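Local atomic coordinates of diacylglycerol lipase (Aspergillus oryzae, PDB entry 5XK2), a protein that probably hydrolyses the ester bonds of mono- and diacylglycerols, as a fungal lipase of the class 3 family with an alpha/beta-hydrolase fold. Residues 22-27 against 76-81; 27-32 against 150-155; 225-230 against 270-275. All coordinates share one frame; numbering follows the deposited sequence.

Contact 1. Residues 22-27 against 76-81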
loop_
_atom_site.group_PDB
_atom_site.type_symbol
_atom_site.label_atom_id
_atom_site.label_comp_id
_atom_site.label_asym_id
_atom_site.label_seq_id
_atom_site.Cartn_x
_atom_site.Cartn_y
_atom_site.Cartn_z
ATOM N N VAL A 22 20.548 -3.154 10.344
ATOM C CA VAL A 22 19.377 -2.610 9.655
ATOM C C VAL A 22 19.810 -1.747 8.454
ATOM O O VAL A 22 19.054 -1.580 7.504
ATOM C CB VAL A 22 18.473 -1.792 10.619
ATOM C CG1 VAL A 22 19.173 -0.524 11.109
ATOM C CG2 VAL A 22 17.109 -1.492 9.969
ATOM N N GLN A 23 21.033 -1.234 8.485
ATOM C CA GLN A 23 21.527 -0.444 7.360
ATOM C C GLN A 23 21.755 -1.297 6.112
ATOM O O GLN A 23 21.689 -0.795 4.984
ATOM C CB GLN A 23 22.814 0.286 7.749
ATOM C CG GLN A 23 22.595 1.361 8.811
ATOM C CD GLN A 23 23.890 1.977 9.247
ATOM O OE1 GLN A 23 24.703 2.356 8.413
ATOM N NE2 GLN A 23 24.117 2.039 10.559
ATOM N N TYR A 24 22.023 -2.595 6.290
ATOM C CA TYR A 24 22.067 -3.476 5.128
ATOM C C TYR A 24 20.673 -3.699 4.555
ATOM O O TYR A 24 20.503 -3.760 3.341
ATOM C CB TYR A 24 22.719 -4.824 5.472
ATOM C CG TYR A 24 24.223 -4.749 5.567
ATOM C CD1 TYR A 24 25.010 -4.754 4.416
ATOM C CD2 TYR A 24 24.859 -4.671 6.804
ATOM C CE1 TYR A 24 26.382 -4.686 4.494
ATOM C CE2 TYR A 24 26.241 -4.595 6.897
ATOM C CZ TYR A 24 26.998 -4.609 5.739
ATOM O OH TYR A 24 28.371 -4.536 5.790
ATOM N N ALA A 25 19.683 -3.845 5.430
ATOM C CA ALA A 25 18.300 -3.877 4.983
ATOM C C ALA A 25 17.948 -2.617 4.204
ATOM O O ALA A 25 17.325 -2.686 3.150
ATOM C CB ALA A 25 17.357 -4.035 6.190
ATOM N N ALA A 26 18.378 -1.471 4.723
ATOM C CA ALA A 26 18.123 -0.194 4.057
ATOM C C ALA A 26 18.734 -0.180 2.656
ATOM O O ALA A 26 18.132 0.311 1.701
ATOM C CB ALA A 26 18.683 0.965 4.886
ATOM N N ALA A 27 19.934 -0.741 2.536
ATOM C CA ALA A 27 20.636 -0.755 1.269
ATOM C C ALA A 27 19.909 -1.573 0.183
ATOM O O ALA A 27 20.097 -1.304 -1.002
ATOM C CB ALA A 27 22.060 -1.281 1.478
ATOM N N ALA A 76 26.857 -9.519 -0.057
ATOM C CA ALA A 76 27.970 -8.581 0.052
ATOM C C ALA A 76 29.014 -9.074 1.047
ATOM O O ALA A 76 28.730 -9.934 1.901
ATOM C CB ALA A 76 27.451 -7.204 0.473
ATOM N N VAL A 77 30.229 -8.557 0.912
ATOM C CA VAL A 77 31.315 -8.929 1.807
ATOM C C VAL A 77 31.669 -7.713 2.650
ATOM O O VAL A 77 31.969 -6.641 2.098
ATOM C CB VAL A 77 32.562 -9.390 1.026
ATOM C CG1 VAL A 77 33.703 -9.671 1.984
ATOM C CG2 VAL A 77 32.250 -10.616 0.187
ATOM N N ASP A 78 31.634 -7.880 3.972
ATOM C CA ASP A 78 32.037 -6.830 4.894
ATOM C C ASP A 78 33.334 -7.293 5.567
ATOM O O ASP A 78 33.310 -8.126 6.476
ATOM C CB ASP A 78 30.913 -6.587 5.910
ATOM C CG ASP A 78 31.235 -5.511 6.932
ATOM O OD1 ASP A 78 32.418 -5.193 7.155
ATOM O OD2 ASP A 78 30.275 -4.996 7.561
ATOM N N ASN A 79 34.463 -6.731 5.134
ATOM C CA ASN A 79 35.757 -7.169 5.656
ATOM C C ASN A 79 36.110 -6.452 6.947
ATOM O O ASN A 79 37.032 -6.839 7.660
ATOM C CB ASN A 79 36.855 -6.963 4.614
ATOM C CG ASN A 79 36.776 -7.980 3.495
ATOM O OD1 ASN A 79 36.555 -9.172 3.747
ATOM N ND2 ASN A 79 36.952 -7.515 2.248
ATOM N N THR A 80 35.362 -5.408 7.261
ATOM C CA THR A 80 35.581 -4.707 8.515
ATOM C C THR A 80 35.005 -5.512 9.659
ATOM O O THR A 80 35.663 -5.721 10.684
ATOM C CB THR A 80 34.958 -3.314 8.464
ATOM O OG1 THR A 80 35.614 -2.587 7.428
ATOM C CG2 THR A 80 35.131 -2.583 9.796
ATOM N N ASN A 81 33.780 -5.988 9.474
ATOM C CA ASN A 81 33.080 -6.746 10.504
ATOM C C ASN A 81 33.144 -8.264 10.323
ATOM O O ASN A 81 32.523 -9.023 11.077
ATOM C CB ASN A 81 31.638 -6.271 10.564
ATOM C CG ASN A 81 31.550 -4.838 10.993
ATOM O OD1 ASN A 81 31.861 -4.515 12.141
ATOM N ND2 ASN A 81 31.198 -3.950 10.060
#
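Tyr-24 on helix 14-27 and Asp-78 at the end of strand 71-78 meet through a single short hydrogen bond, and this one pair carries the direct contact between residues 22-27 and 76-81. The phenol OH of Tyr-24 donates to OD2 of Asp-78 at 2.6 Å. The acceptor lies at the edge of the tyrosine ring, in its plane, while the hydroxyl comes to the carboxylate from above, 39° out of the carboxylate plane. The two side chains cross at about a right angle. The same OH is also hydrogen-bonded to OG of Ser-57.

A second set of bonds holds the carboxylate from its own segment. The amide ND2 of Asn-81 reaches the same OD2 at 2.9 Å, on its syn side and from the opposite face to Tyr-24. The other oxygen, OD1, accepts from the backbone N of Asn-81 at 2.8 Å, with a weak bond from Thr-80 N beside it. With CG anti to the backbone N (chi1 180°), the carboxylate of Asp-78 can serve the turn and the helix at once. Such an array of donors would be expected to favour the charged form.

Val-52 and Leu-42 pack on Tyr-24, and Phe-20 on Asp-78. The bond that OD1 of Asp-78 accepts from the backbone N of Asn-81, three residues on, makes an Asx motif, here built where a strand of the central sheet turns toward strand 83-89.

Contact 2. Residues 27-32 against 150-155; sequences ATYCPN and VGHSLG
Tyr-29 reaches His-152 with the tip of its side chain. Its CB points toward residues 150-155, and CG lies anti to the carbonyl carbon (chi1 -72°), which sends the ring out from the turn formed by Ala-27 to Cys-30. On the ring, CD2 packs on the backbone O of Ala-275. Further out, CE2 and CZ come to 3.7 and 3.6 Å from His-152 ND1, which lies at the ring edge near its plane. The two rings meet rim to rim, their planes 61° apart, so the association depends on the polar tip rather than on stacking. That tip, OH, is 2.7 Å from His-152 ND1 in a hydrogen bond that either partner could donate. It also touches CB of Ser-153 at 3.5 Å and joins water 2, which in turn accepts from Gly-155 N. The far side of the imidazole is held too, NE2 bonding to the O of His-268. Ser-153 OG turns instead to His-268 NE2, consistent with a Ser-His-Asp triad on a GxSxG nucleophile elbow. Water 1 forms a second bridge, donating to Thr-28 OG1 and accepting from His-152 N. The contact thus sets the link between helices 14-27 and 31-34 against the junction of strand 146-152 with helix 154-168.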
loop_
_atom_site.group_PDB
_atom_site.type_symbol
_atom_site.label_atom_id
_atom_site.label_comp_id
_atom_site.label_asym_id
_atom_site.label_seq_id
_atom_site.Cartn_x
_atom_site.Cartn_y
_atom_site.Cartn_z
ATOM N N ALA A 27 19.934 -0.741 2.536
ATOM C CA ALA A 27 20.636 -0.755 1.269
ATOM C C ALA A 27 19.909 -1.573 0.183
ATOM O O ALA A 27 20.097 -1.304 -1.002
ATOM C CB ALA A 27 22.060 -1.281 1.478
ATOM N N THR A 28 19.071 -2.544 0.584
ATOM C CA THR A 28 18.361 -3.365 -0.405
ATOM C C THR A 28 17.274 -2.603 -1.135
ATOM O O THR A 28 16.771 -3.082 -2.143
ATOM C CB THR A 28 17.684 -4.611 0.208
ATOM O OG1 THR A 28 16.615 -4.214 1.079
ATOM C CG2 THR A 28 18.703 -5.442 0.958
ATOM N N TYR A 29 16.896 -1.429 -0.625
ATOM C CA TYR A 29 15.898 -0.599 -1.316
ATOM C C TYR A 29 16.500 0.276 -2.419
ATOM O O TYR A 29 15.766 0.796 -3.256
ATOM C CB TYR A 29 15.168 0.299 -0.331
ATOM C CG TYR A 29 14.212 -0.450 0.560
ATOM C CD1 TYR A 29 12.937 -0.755 0.128
ATOM C CD2 TYR A 29 14.587 -0.842 1.839
ATOM C CE1 TYR A 29 12.037 -1.437 0.955
ATOM C CE2 TYR A 29 13.700 -1.517 2.676
ATOM C CZ TYR A 29 12.432 -1.808 2.228
ATOM O OH TYR A 29 11.562 -2.475 3.063
ATOM N N CYS A 30 17.821 0.432 -2.419
ATOM C CA CYS A 30 18.503 1.283 -3.411
ATOM C C CYS A 30 18.698 0.515 -4.699
ATOM O O CYS A 30 19.385 -0.501 -4.698
ATOM C CB CYS A 30 19.867 1.722 -2.898
ATOM S SG CYS A 30 19.900 2.422 -1.244
ATOM N N PRO A 31 18.125 0.998 -5.807
ATOM C CA PRO A 31 18.244 0.232 -7.053
ATOM C C PRO A 31 19.696 -0.050 -7.450
ATOM O O PRO A 31 19.983 -1.147 -7.932
ATOM C CB PRO A 31 17.546 1.130 -8.080
ATOM C CG PRO A 31 16.533 1.883 -7.243
ATOM C CD PRO A 31 17.257 2.180 -5.961
ATOM N N ASN A 32 20.604 0.898 -7.225
ATOM C CA ASN A 32 22.000 0.659 -7.581
ATOM C C ASN A 32 22.593 -0.566 -6.896
ATOM O O ASN A 32 23.470 -1.217 -7.457
ATOM C CB ASN A 32 22.860 1.887 -7.247
ATOM C CG ASN A 32 22.745 2.285 -5.776
ATOM O OD1 ASN A 32 21.682 2.697 -5.327
ATOM N ND2 ASN A 32 23.835 2.155 -5.030
ATOM N N VAL A 150 19.556 -10.795 6.361
ATOM C CA VAL A 150 18.905 -9.594 6.868
ATOM C C VAL A 150 17.881 -9.074 5.873
ATOM O O VAL A 150 18.030 -9.221 4.658
ATOM C CB VAL A 150 19.970 -8.499 7.179
ATOM C CG1 VAL A 150 20.765 -8.144 5.941
ATOM C CG2 VAL A 150 19.345 -7.237 7.809
ATOM N N GLY A 151 16.819 -8.482 6.394
ATOM C CA GLY A 151 15.879 -7.770 5.554
ATOM C C GLY A 151 14.960 -6.909 6.408
ATOM O O GLY A 151 14.941 -7.042 7.640
ATOM N N HIS A 152 14.193 -6.045 5.743
ATOM C CA HIS A 152 13.164 -5.242 6.392
ATOM C C HIS A 152 11.837 -5.517 5.689
ATOM O O HIS A 152 11.836 -5.794 4.480
ATOM C CB HIS A 152 13.543 -3.738 6.336
ATOM C CG HIS A 152 12.427 -2.809 6.714
ATOM N ND1 HIS A 152 11.689 -2.117 5.777
ATOM C CD2 HIS A 152 11.907 -2.478 7.922
ATOM C CE1 HIS A 152 10.764 -1.399 6.393
ATOM N NE2 HIS A 152 10.867 -1.610 7.693
ATOM N N SER A 153 10.726 -5.435 6.426
ATOM C CA SER A 153 9.395 -5.552 5.827
ATOM C C SER A 153 9.246 -6.928 5.160
ATOM O O SER A 153 9.648 -7.948 5.728
ATOM C CB SER A 153 9.171 -4.402 4.815
ATOM O OG SER A 153 7.842 -4.365 4.309
ATOM N N LEU A 154 8.693 -6.975 3.950
ATOM C CA LEU A 154 8.507 -8.282 3.301
ATOM C C LEU A 154 9.861 -8.958 3.047
ATOM O O LEU A 154 9.959 -10.181 3.067
ATOM C CB LEU A 154 7.722 -8.127 1.987
ATOM C CG LEU A 154 6.191 -8.113 2.129
ATOM C CD1 LEU A 154 5.690 -7.092 3.125
ATOM C CD2 LEU A 154 5.522 -7.910 0.758
ATOM N N GLY A 155 10.903 -8.164 2.815
ATOM C CA GLY A 155 12.250 -8.704 2.708
ATOM C C GLY A 155 12.700 -9.432 3.966
ATOM O O GLY A 155 13.456 -10.392 3.880
HETATM O O HOH W 1 14.698 -5.100 3.078
HETATM O O HOH W 2 11.326 -5.335 1.743
#

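Contact 3. Residues 225-230 against 270-275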
loop_
_atom_site.group_PDB
_atom_site.type_symbol
_atom_site.label_atom_id
_atom_site.label_comp_id
_atom_site.label_asym_id
_atom_site.label_seq_id
_atom_site.Cartn_x
_atom_site.Cartn_y
_atom_site.Cartn_z
ATOM N N TYR A 225 11.729 -8.647 19.447
ATOM C CA TYR A 225 12.380 -7.454 19.983
ATOM C C TYR A 225 11.458 -6.313 19.662
ATOM O O TYR A 225 11.431 -5.812 18.537
ATOM C CB TYR A 225 13.783 -7.261 19.359
ATOM C CG TYR A 225 14.765 -8.305 19.841
ATOM C CD1 TYR A 225 14.803 -9.582 19.273
ATOM C CD2 TYR A 225 15.622 -8.028 20.898
ATOM C CE1 TYR A 225 15.681 -10.538 19.738
ATOM C CE2 TYR A 225 16.499 -8.991 21.375
ATOM C CZ TYR A 225 16.524 -10.243 20.780
ATOM O OH TYR A 225 17.405 -11.220 21.250
ATOM N N TYR A 226 10.727 -5.875 20.688
ATOM C CA TYR A 226 9.633 -4.921 20.527
ATOM C C TYR A 226 10.153 -3.528 20.817
ATOM O O TYR A 226 10.522 -3.214 21.955
ATOM C CB TYR A 226 8.502 -5.311 21.483
ATOM C CG TYR A 226 7.298 -4.404 21.543
ATOM C CD1 TYR A 226 6.691 -3.907 20.380
ATOM C CD2 TYR A 226 6.733 -4.091 22.776
ATOM C CE1 TYR A 226 5.553 -3.102 20.466
ATOM C CE2 TYR A 226 5.607 -3.307 22.864
ATOM C CZ TYR A 226 5.025 -2.813 21.715
ATOM O OH TYR A 226 3.895 -2.032 21.852
ATOM N N ILE A 227 10.210 -2.704 19.775
ATOM C CA ILE A 227 10.738 -1.345 19.883
ATOM C C ILE A 227 9.597 -0.386 20.160
ATOM O O ILE A 227 8.623 -0.355 19.414
ATOM C CB ILE A 227 11.442 -0.890 18.592
ATOM C CG1 ILE A 227 12.519 -1.885 18.163
ATOM C CG2 ILE A 227 12.010 0.535 18.765
ATOM C CD1 ILE A 227 12.890 -1.705 16.688
ATOM N N THR A 228 9.676 0.330 21.274
ATOM C CA THR A 228 8.634 1.301 21.646
ATOM C C THR A 228 9.048 2.779 21.538
ATOM O O THR A 228 8.371 3.651 22.069
ATOM C CB THR A 228 8.089 0.993 23.051
ATOM O OG1 THR A 228 9.172 0.816 23.968
ATOM C CG2 THR A 228 7.239 -0.271 23.000
ATOM N N ALA A 229 10.192 3.063 20.937
ATOM C CA ALA A 229 10.581 4.455 20.703
ATOM C C ALA A 229 9.665 5.146 19.681
ATOM O O ALA A 229 9.192 4.499 18.750
ATOM C CB ALA A 229 12.025 4.495 20.218
ATOM N N PRO A 230 9.460 6.469 19.810
ATOM C CA PRO A 230 8.747 7.200 18.759
ATOM C C PRO A 230 9.491 7.146 17.412
ATOM O O PRO A 230 10.735 6.981 17.364
ATOM C CB PRO A 230 8.706 8.645 19.288
ATOM C CG PRO A 230 8.898 8.518 20.760
ATOM C CD PRO A 230 9.839 7.347 20.935
ATOM N N TRP A 270 10.028 2.972 10.420
ATOM C CA TRP A 270 11.031 3.460 11.363
ATOM C C TRP A 270 11.481 2.323 12.278
ATOM O O TRP A 270 10.863 2.081 13.313
ATOM C CB TRP A 270 10.439 4.613 12.207
ATOM C CG TRP A 270 10.065 5.804 11.382
ATOM C CD1 TRP A 270 8.822 6.137 10.932
ATOM C CD2 TRP A 270 10.959 6.818 10.880
ATOM N NE1 TRP A 270 8.883 7.299 10.177
ATOM C CE2 TRP A 270 10.181 7.727 10.133
ATOM C CE3 TRP A 270 12.335 7.027 10.979
ATOM C CZ2 TRP A 270 10.742 8.840 9.492
ATOM C CZ3 TRP A 270 12.886 8.155 10.350
ATOM C CH2 TRP A 270 12.088 9.033 9.620
ATOM N N TYR A 271 12.591 1.680 11.907
ATOM C CA TYR A 271 13.199 0.627 12.723
ATOM C C TYR A 271 14.636 1.062 12.904
ATOM O O TYR A 271 15.502 0.746 12.100
ATOM C CB TYR A 271 13.081 -0.734 11.998
ATOM C CG TYR A 271 11.747 -1.403 12.226
ATOM C CD1 TYR A 271 10.578 -0.919 11.622
ATOM C CD2 TYR A 271 11.644 -2.496 13.074
ATOM C CE1 TYR A 271 9.335 -1.531 11.862
ATOM C CE2 TYR A 271 10.413 -3.119 13.312
ATOM C CZ TYR A 271 9.269 -2.624 12.714
ATOM O OH TYR A 271 8.066 -3.243 12.966
ATOM N N PHE A 272 14.857 1.758 14.008
ATOM C CA PHE A 272 16.085 2.490 14.351
ATOM C C PHE A 272 16.454 3.602 13.392
ATOM O O PHE A 272 16.726 4.709 13.838
ATOM C CB PHE A 272 17.274 1.537 14.428
ATOM C CG PHE A 272 17.065 0.411 15.380
ATOM C CD1 PHE A 272 17.149 0.636 16.753
ATOM C CD2 PHE A 272 16.752 -0.861 14.922
ATOM C CE1 PHE A 272 16.929 -0.409 17.670
ATOM C CE2 PHE A 272 16.532 -1.906 15.829
ATOM C CZ PHE A 272 16.621 -1.677 17.198
ATOM N N ILE A 273 16.232 3.375 12.099
ATOM C CA ILE A 273 16.547 4.334 11.051
ATOM C C ILE A 273 15.324 4.398 10.161
ATOM O O ILE A 273 14.401 3.601 10.335
ATOM C CB ILE A 273 17.781 3.913 10.191
ATOM C CG1 ILE A 273 17.494 2.604 9.453
ATOM C CG2 ILE A 273 19.038 3.805 11.049
ATOM C CD1 ILE A 273 18.566 2.197 8.389
ATOM N N HIS A 274 15.353 5.257 9.146
ATOM C CA HIS A 274 14.252 5.277 8.194
ATOM C C HIS A 274 14.592 4.202 7.177
ATOM O O HIS A 274 15.348 4.430 6.239
ATOM C CB HIS A 274 14.157 6.673 7.553
ATOM C CG HIS A 274 12.946 6.877 6.702
ATOM N ND1 HIS A 274 12.676 8.080 6.074
ATOM C CD2 HIS A 274 11.917 6.051 6.394
ATOM C CE1 HIS A 274 11.547 7.972 5.394
ATOM N NE2 HIS A 274 11.066 6.754 5.573
ATOM N N ALA A 275 13.966 3.033 7.340
ATOM C CA ALA A 275 14.510 1.813 6.746
ATOM C C ALA A 275 14.359 1.748 5.238
ATOM O O ALA A 275 15.204 1.182 4.549
ATOM C CB ALA A 275 13.842 0.582 7.392
#
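Ile-227 sets its terminal methyl against two aromatic rings, those of Phe-272 and Tyr-271, and all the close packing is concentrated there. CD1 sits over one face of the Phe-272 ring, 4.1 Å from its centroid and 29° off the ring normal, a CH-pi contact in which CE2 is the nearest ring atom at 3.7 Å. The same methyl approaches CD2 of Tyr-271 obliquely at 3.9 Å. An extended chain (chi2 161°) carries CD1 out from the strand to this point. Although the CB of Phe-272 points away from residues 225-230, its ring comes back toward them and also rests on Leu-15 and Phe-18 of helix 14-27.

In the alpha/beta-hydrolase fold, the strand bearing Ile-227 lies near one margin of the central sheet, between strands 198-203 and 240-243, and the facing loop follows the histidine of a probable triad. The OH of Tyr-271 bonds to Asp-206, the likely acid of that triad, while CD2 of its ring is the atom that meets the isoleucine.

Beyond this cluster the segments diverge. The CB of Tyr-226 points away, Pro-230 is exposed at the end of its segment, and the Trp-270 side chain starts toward the strand but leads off, one face of its indole lying against His-274 of its own loop.

All three contacts reach the same mixed sheet of an alpha/beta-hydrolase fold. Contacts 1 and 2 lie about 11 Å apart between centres, share Ala-27, and their segments alternate along the chain; helix 14-27 meets strand 71-78, and the turn after it meets the end of strand 146-152. Contact 3 follows both in sequence, about 18 Å from contact 1 and 16 Å from contact 2. Its loop returns to them: Ile-273 packs on Val-22 and Ala-26, while Ala-275 meets Tyr-29 and His-152. The N-terminal helix and C-terminal loop therefore come together beside the probable catalytic centre, and the Cys-30 to Cys-278 disulfide joins the turn after that helix to the chain just beyond that loop.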